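Local coordinates for protein COG0546: Predicted phosphatases (Streptococcus pneumoniae, PDB 2AH5) that is of unknown function but belongs to the haloacid dehalogenase-like hydrolases and is probably a phosphatase, at residues I175-I180 and Q194-A199. Sequence-based numbering, arbitrary orientation.
Sequences IQKLAI and QPDYIA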
# COMPACT_ATOMS: atom_id res chain seq x y z
N ILE A 175 12.75 -6.27 8.76
CA ILE A 175 11.51 -6.71 9.42
C ILE A 175 10.98 -7.94 8.69
O ILE A 175 11.39 -8.23 7.56
CB ILE A 175 10.41 -5.60 9.48
CG1 ILE A 175 9.93 -5.25 8.07
CG2 ILE A 175 10.94 -4.32 10.20
CD1 ILE A 175 8.68 -4.37 8.03
N GLN A 176 10.06 -8.67 9.31
CA GLN A 176 9.48 -9.82 8.63
C GLN A 176 8.48 -9.34 7.56
O GLN A 176 8.06 -8.18 7.57
CB GLN A 176 8.80 -10.73 9.62
CG GLN A 176 9.76 -11.60 10.47
CD GLN A 176 9.00 -12.56 11.34
OE1 GLN A 176 8.05 -13.21 10.87
NE2 GLN A 176 9.37 -12.65 12.61
N LYS A 177 8.13 -10.23 6.64
CA LYS A 177 7.25 -9.90 5.51
C LYS A 177 6.19 -10.98 5.37
O LYS A 177 6.49 -12.18 5.34
CB LYS A 177 8.02 -9.71 4.18
CG LYS A 177 9.38 -10.43 4.11
CD LYS A 177 10.00 -10.38 2.71
CE LYS A 177 11.50 -10.61 2.73
NZ LYS A 177 11.89 -12.02 3.11
N LEU A 178 4.94 -10.52 5.34
CA LEU A 178 3.78 -11.37 5.16
C LEU A 178 3.09 -10.97 3.85
O LEU A 178 2.51 -9.86 3.75
CB LEU A 178 2.83 -11.23 6.34
CG LEU A 178 1.74 -12.31 6.49
CD1 LEU A 178 1.25 -12.34 7.93
CD2 LEU A 178 0.58 -12.17 5.52
N ALA A 179 3.17 -11.85 2.85
CA ALA A 179 2.61 -11.55 1.53
C ALA A 179 1.12 -11.84 1.49
O ALA A 179 0.67 -12.87 1.98
CB ALA A 179 3.32 -12.38 0.42
N ILE A 180 0.36 -10.94 0.87
CA ILE A 180 -1.07 -11.19 0.67
C ILE A 180 -1.40 -11.15 -0.81
O ILE A 180 -0.78 -10.38 -1.57
CB ILE A 180 -1.98 -10.24 1.51
CG1 ILE A 180 -1.97 -8.78 0.96
CG2 ILE A 180 -1.62 -10.39 3.03
CD1 ILE A 180 -3.05 -8.52 -0.13
N GLN A 194 10.64 -14.64 -0.81
CA GLN A 194 10.70 -15.51 0.38
C GLN A 194 9.95 -14.90 1.60
O GLN A 194 10.57 -14.62 2.66
CB GLN A 194 12.17 -15.87 0.76
CG GLN A 194 12.94 -16.67 -0.32
CD GLN A 194 13.23 -15.85 -1.56
OE1 GLN A 194 13.82 -14.76 -1.49
NE2 GLN A 194 12.84 -16.39 -2.72
N PRO A 195 8.63 -14.65 1.46
CA PRO A 195 7.90 -14.14 2.62
C PRO A 195 7.89 -15.12 3.78
O PRO A 195 7.99 -16.34 3.59
CB PRO A 195 6.46 -13.97 2.11
CG PRO A 195 6.37 -14.82 0.90
CD PRO A 195 7.74 -14.85 0.29
N ASP A 196 7.68 -14.59 4.97
CA ASP A 196 7.64 -15.40 6.18
C ASP A 196 6.33 -16.15 6.35
O ASP A 196 6.26 -17.15 7.05
CB ASP A 196 7.93 -14.52 7.39
CG ASP A 196 9.33 -13.95 7.33
OD1 ASP A 196 10.30 -14.74 7.44
OD2 ASP A 196 9.47 -12.73 7.10
N TYR A 197 5.29 -15.64 5.70
CA TYR A 197 3.95 -16.23 5.73
C TYR A 197 3.20 -15.65 4.54
O TYR A 197 3.55 -14.57 4.04
CB TYR A 197 3.26 -15.87 7.04
CG TYR A 197 1.95 -16.59 7.27
CD1 TYR A 197 1.91 -17.85 7.90
CD2 TYR A 197 0.75 -15.99 6.91
CE1 TYR A 197 0.69 -18.50 8.14
CE2 TYR A 197 -0.47 -16.63 7.13
CZ TYR A 197 -0.49 -17.87 7.74
OH TYR A 197 -1.72 -18.46 7.92
N ILE A 198 2.18 -16.37 4.07
CA ILE A 198 1.41 -15.90 2.92
C ILE A 198 -0.07 -16.13 3.15
O ILE A 198 -0.44 -17.10 3.81
CB ILE A 198 1.90 -16.54 1.57
CG1 ILE A 198 1.20 -15.90 0.36
CG2 ILE A 198 1.74 -18.03 1.59
CD1 ILE A 198 2.06 -15.92 -0.95
N ALA A 199 -0.92 -15.25 2.64
CA ALA A 199 -2.37 -15.37 2.82
C ALA A 199 -3.11 -14.95 1.58
O ALA A 199 -2.88 -13.87 1.05
CB ALA A 199 -2.86 -14.53 4.00
O HOH W 1 11.93 -12.12 6.01
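Q176 meets D196 through its aliphatic part: CB lies 3.3 Å from D196 OD2, and the two side chains cross at about a right angle. Its OE1 is hydrogen-bonded to Y208 OH in helix 204-208. D196 pairs with both backbone polar atoms of K177. K177 N gives a straight bond (166°) to the anti lone pair of D196 OD2, 2.9 Å away, and K177 O receives D196 N at 2.7 Å. D196 CG stands anti to its own carbonyl carbon (chi1 -63°), which lets the carboxylate reach back to K177 N. The lysine chain bends at chi4, and NZ donates to Q194 O at 3.0 Å from above the carbonyl plane. NZ also donates a hydrogen bond to Y193 O, and a water links it to D196 OD2. Strand 176-180, helix 187-191 and strand 197-199 form a beta-alpha-beta unit of the Rossmann-like HAD core; strand 197-199 is one edge of its parallel sheet within this chain. L178 runs alongside Y197, with CD1 3.8 Å from ring atom CD2. On the other face, A179 CB packs against P195 and I198 CD1. A179 N donates to Y197 O at 3.0 Å, and A199 N to A179 O at 2.9 Å. I180 CA makes a CA-H...O contact with A199 O.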